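Local structure of putative glycosyl hydrolase (Bacteroides thetaiotaomicron VPI-5482, 3K11) at residues D145-V150 and F174-N179; Y182-A185 and F189-N192. The protein probably acts as a glycoside hydrolase of the family 88 type, although its precise function is unknown. All blocks are in the same frame, centred on the assembly; numbering follows the deposited sequence.

How the contacts relate
Contact 1 joins the start of helix 148-160 to the end of helix 167-180, and contact 2 folds the loop that follows directly upon the second helix; their centres lie about 14 Å apart. The loop is tied back to the helix where Arg183 NH2 meets Ile178 O at 3.0 Å, a probable hydrogen bond, and where Phe189 CE1 packs against Ile177 O at 3.5 Å. A bound 1,2-ethanediol, probably from the crystallisation liquor, links the far sides: Asp145 of contact 1 and Arg191 of contact 2 both hold it. Asp145 OD1 and Arg191 NH2 are themselves 3.7 Å apart, a weak ion pair, and the diol may mark a polar pocket.

Contact 1: residues D145-V150 and F174-N179; sequences DDAGAV and FDFIIN. With EDO (1,2-ethanediol), chain I.
Gly148 and Ile177 mark the closest backbone approach, with CA atoms 7.2 Å apart, where the first turn of helix 148-160 comes beside the last turns of helix 167-180. Ala147, at the N-cap position of the former, directs its methyl group toward the latter. Its CB rests on the side chain of Ile177, 4.0 Å from Ile177 CG1, and comes obliquely to the ring of Phe176, 4.5 Å from Phe176 CD2. Ile177 supplies the longer reach. Its CG1 stands opposite the carbonyl carbon (chi1 -67°) and the chain continues extended, which carries the CD1 methyl over the backbone of the facing helix to 3.8 Å from Gly148 CA. No side chain intervenes at Gly148, and the same isoleucine methyl lies against the Ala147 methyl as well. Pro141 also packs on Phe176, and Ala210 of helix 202-217 on Ile177, so neighbouring parts of the fold complete the apolar layer. Asp145 leads away from this layer: its carboxylate, modelled in two conformers, in the one described here accepts a bond at each oxygen from 1,2-ethanediol, with Asp145 OD1 2.8 Å from EDO O1 and Asp145 OD2 2.6 Å from EDO O2, a grip that is tentative for that reason. The contact thus joins consecutive helices, the start of one against the end of the other. Between these two segments, whose small interface of 124 Å² is buried, the attraction is apolar packing, with no hydrogen bond to fix direction, while the polar chemistry of Asp145 is turned to the diol.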
# COMPACT_ATOMS: atom_id res chain seq x y z
N ASP A 145 -17.72 28.16 -5.12
CA ASP A 145 -17.44 28.22 -3.66
C ASP A 145 -18.18 29.29 -2.95
O ASP A 145 -18.36 29.20 -1.74
CB ASP A 145 -16.00 28.62 -3.38
CG ASP A 145 -15.04 27.53 -3.62
OD1 ASP A 145 -15.47 26.39 -3.88
OD2 ASP A 145 -13.84 27.83 -3.51
N ASP A 146 -18.54 30.32 -3.69
CA ASP A 146 -19.25 31.49 -3.12
C ASP A 146 -20.75 31.31 -3.16
O ASP A 146 -21.44 32.17 -2.66
CB ASP A 146 -18.94 32.74 -3.95
CG ASP A 146 -17.50 33.20 -3.84
OD1 ASP A 146 -16.83 32.87 -2.83
OD2 ASP A 146 -17.06 33.95 -4.74
N ALA A 147 -21.27 30.22 -3.74
CA ALA A 147 -22.69 30.13 -4.05
C ALA A 147 -23.37 28.80 -3.85
O ALA A 147 -24.46 28.73 -3.30
CB ALA A 147 -22.93 30.59 -5.52
N GLY A 148 -22.76 27.73 -4.33
CA GLY A 148 -23.52 26.49 -4.49
C GLY A 148 -24.09 25.80 -3.26
O GLY A 148 -25.31 25.55 -3.18
N ALA A 149 -23.22 25.52 -2.30
CA ALA A 149 -23.60 24.80 -1.08
C ALA A 149 -24.65 25.57 -0.31
O ALA A 149 -25.57 24.98 0.22
CB ALA A 149 -22.39 24.54 -0.21
N VAL A 150 -24.49 26.90 -0.23
CA VAL A 150 -25.47 27.75 0.47
C VAL A 150 -26.79 27.83 -0.27
O VAL A 150 -27.84 27.64 0.33
CB VAL A 150 -24.90 29.17 0.74
CG1 VAL A 150 -25.99 30.08 1.35
CG2 VAL A 150 -23.69 29.08 1.69
N PHE A 174 -27.97 31.38 -8.08
CA PHE A 174 -28.13 30.43 -9.20
C PHE A 174 -27.88 31.08 -10.55
O PHE A 174 -27.35 30.46 -11.45
CB PHE A 174 -29.51 29.78 -9.23
CG PHE A 174 -29.52 28.51 -10.02
CD1 PHE A 174 -28.91 27.39 -9.51
CD2 PHE A 174 -30.01 28.48 -11.30
CE1 PHE A 174 -28.85 26.24 -10.24
CE2 PHE A 174 -29.99 27.32 -12.03
CZ PHE A 174 -29.40 26.19 -11.51
N ASP A 175 -28.23 32.35 -10.70
CA ASP A 175 -27.87 33.04 -11.93
C ASP A 175 -26.36 32.98 -12.12
O ASP A 175 -25.86 32.71 -13.23
CB ASP A 175 -28.29 34.49 -11.86
CG ASP A 175 -27.90 35.29 -13.13
OD1 ASP A 175 -28.11 34.83 -14.24
OD2 ASP A 175 -27.42 36.40 -12.99
N PHE A 176 -25.61 33.23 -11.05
CA PHE A 176 -24.14 33.06 -11.16
C PHE A 176 -23.73 31.64 -11.59
O PHE A 176 -22.92 31.45 -12.50
CB PHE A 176 -23.37 33.43 -9.88
CG PHE A 176 -21.92 33.08 -10.00
CD1 PHE A 176 -21.05 33.93 -10.65
CD2 PHE A 176 -21.47 31.87 -9.56
CE1 PHE A 176 -19.74 33.55 -10.83
CE2 PHE A 176 -20.15 31.49 -9.78
CZ PHE A 176 -19.33 32.32 -10.44
N ILE A 177 -24.23 30.65 -10.88
CA ILE A 177 -23.86 29.26 -11.14
C ILE A 177 -24.12 28.89 -12.58
O ILE A 177 -23.23 28.37 -13.28
CB ILE A 177 -24.62 28.30 -10.18
CG1 ILE A 177 -24.14 28.53 -8.73
CG2 ILE A 177 -24.46 26.79 -10.56
CD1 ILE A 177 -25.05 27.93 -7.69
N ILE A 178 -25.35 29.14 -13.03
CA ILE A 178 -25.79 28.57 -14.30
C ILE A 178 -25.43 29.39 -15.50
O ILE A 178 -25.24 28.82 -16.59
CB ILE A 178 -27.33 28.23 -14.26
CG1 ILE A 178 -27.60 26.99 -15.13
CG2 ILE A 178 -28.18 29.48 -14.62
CD1 ILE A 178 -27.07 25.69 -14.54
N ASN A 179 -25.28 30.69 -15.32
CA ASN A 179 -24.98 31.59 -16.41
C ASN A 179 -23.60 32.26 -16.44
O ASN A 179 -23.15 32.67 -17.49
CB ASN A 179 -26.01 32.71 -16.43
CG ASN A 179 -27.41 32.22 -16.69
OD1 ASN A 179 -27.61 31.42 -17.58
ND2 ASN A 179 -28.39 32.74 -15.98
C1 EDO I . -13.16 24.67 -2.56
O1 EDO I . -13.80 24.14 -3.72
C2 EDO I . -11.73 25.01 -2.94
O2 EDO I . -11.77 26.29 -3.53

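Contact 2: residues Y182-A185 and F189-N192; sequences YRLA and FARN. With EDO (1,2-ethanediol), chain I.
The side-chain amide nitrogen of Asn192, ND2, sits almost over the centre of the Tyr182 ring, 3.2 Å above the ring plane. The two side chains cross at about a right angle with amide and ring planes 58° apart, so the nitrogen, more than the whole flat amide, bears on the face. Asn197 takes up the other polar ends, its backbone N bonding Asn192 OD1 and its OD1 bonding Tyr182 OH, which fixes how both groups are turned. Next to the ring the backbones meet: Ala190 N donates to Tyr182 O at 3.0 Å in a nearly straight bond (167°), and Arg183 and Phe189 form a single beta bridge. Ala190 CB fills the angle between Leu184 CD2, at 3.7 Å, and Tyr182 CD2, at 3.9 Å. Beyond the bridge, Arg183 and Phe189 run side by side in the same direction, and Phe189 CE1 stands over one face of the guanidinium, with the planes 51° apart, 3.8 Å from Arg183 NH2; Arg183 NH1 is held by Glu228 and Gly187 O. Arg191 departs from the bridge, its chain extended from CG to NE, and presents the edge of its guanidinium to 1,2-ethanediol: NH2 reaches EDO O1 at 2.9 Å and NH1 reaches EDO O2 at 3.1 Å. Arg191 also makes a salt bridge to Asp203 and a cation-pi contact with Trp200. With an alanine here, Asp203 would probably lose this salt bridge and Trp200 its cation-pi partner. The arrangement is an isolated beta bridge in the loop between helix 167-180 and strand 198-200, in a mainly helical chain consistent with the six-hairpin clan of family 88.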
# COMPACT_ATOMS: atom_id res chain seq x y z
N TYR A 182 -17.41 29.98 -15.09
CA TYR A 182 -16.60 29.48 -16.18
C TYR A 182 -16.79 27.97 -16.36
O TYR A 182 -16.95 27.21 -15.38
CB TYR A 182 -15.12 29.73 -15.91
CG TYR A 182 -14.25 29.35 -17.08
CD1 TYR A 182 -14.19 30.16 -18.20
CD2 TYR A 182 -13.47 28.21 -17.08
CE1 TYR A 182 -13.42 29.80 -19.30
CE2 TYR A 182 -12.70 27.86 -18.17
CZ TYR A 182 -12.69 28.65 -19.29
OH TYR A 182 -11.93 28.35 -20.38
N ARG A 183 -16.81 27.56 -17.63
CA ARG A 183 -16.98 26.15 -17.98
C ARG A 183 -16.02 25.79 -19.10
O ARG A 183 -15.61 26.65 -19.89
CB ARG A 183 -18.37 25.90 -18.50
CG ARG A 183 -19.51 26.13 -17.48
CD ARG A 183 -20.74 26.33 -18.22
NE ARG A 183 -21.98 26.57 -17.46
CZ ARG A 183 -22.99 25.69 -17.32
NH1 ARG A 183 -22.90 24.43 -17.78
NH2 ARG A 183 -24.11 26.06 -16.71
N LEU A 184 -15.72 24.49 -19.20
CA LEU A 184 -15.02 23.94 -20.35
C LEU A 184 -15.90 24.06 -21.58
O LEU A 184 -17.08 24.42 -21.46
CB LEU A 184 -14.69 22.45 -20.13
CG LEU A 184 -13.74 22.01 -19.01
CD1 LEU A 184 -13.46 20.50 -19.07
CD2 LEU A 184 -12.44 22.81 -19.01
N ALA A 185 -15.36 23.76 -22.77
CA ALA A 185 -16.15 23.87 -24.01
C ALA A 185 -17.42 23.01 -23.95
O ALA A 185 -18.49 23.43 -24.44
CB ALA A 185 -15.29 23.47 -25.23
N PHE A 189 -18.42 22.58 -15.37
CA PHE A 189 -17.94 23.65 -14.47
C PHE A 189 -16.42 23.50 -14.30
O PHE A 189 -15.96 22.43 -13.95
CB PHE A 189 -18.60 23.56 -13.10
CG PHE A 189 -20.10 23.80 -13.10
CD1 PHE A 189 -20.63 24.92 -13.69
CD2 PHE A 189 -20.95 22.93 -12.42
CE1 PHE A 189 -22.02 25.15 -13.65
CE2 PHE A 189 -22.32 23.18 -12.37
CZ PHE A 189 -22.83 24.26 -12.99
N ALA A 190 -15.67 24.60 -14.50
CA ALA A 190 -14.20 24.58 -14.50
C ALA A 190 -13.64 25.84 -13.86
O ALA A 190 -14.38 26.77 -13.49
CB ALA A 190 -13.69 24.47 -15.94
N ARG A 191 -12.32 25.84 -13.71
CA ARG A 191 -11.57 27.00 -13.20
C ARG A 191 -10.40 27.27 -14.10
O ARG A 191 -9.96 26.39 -14.84
CB ARG A 191 -11.07 26.74 -11.78
CG ARG A 191 -12.14 26.29 -10.83
CD ARG A 191 -11.72 26.46 -9.41
NE ARG A 191 -12.63 25.73 -8.53
CZ ARG A 191 -12.47 25.63 -7.22
NH1 ARG A 191 -11.46 26.23 -6.62
NH2 ARG A 191 -13.33 24.93 -6.51
N ASN A 192 -9.87 28.48 -14.01
CA ASN A 192 -8.61 28.81 -14.68
C ASN A 192 -7.47 28.98 -13.65
O ASN A 192 -6.44 29.57 -13.93
CB ASN A 192 -8.82 30.04 -15.57
CG ASN A 192 -9.58 29.70 -16.79
OD1 ASN A 192 -9.17 28.83 -17.56
ND2 ASN A 192 -10.75 30.32 -16.95
C1 EDO I . -13.16 24.67 -2.56
O1 EDO I . -13.80 24.14 -3.72
C2 EDO I . -11.73 25.01 -2.94
O2 EDO I . -11.77 26.29 -3.53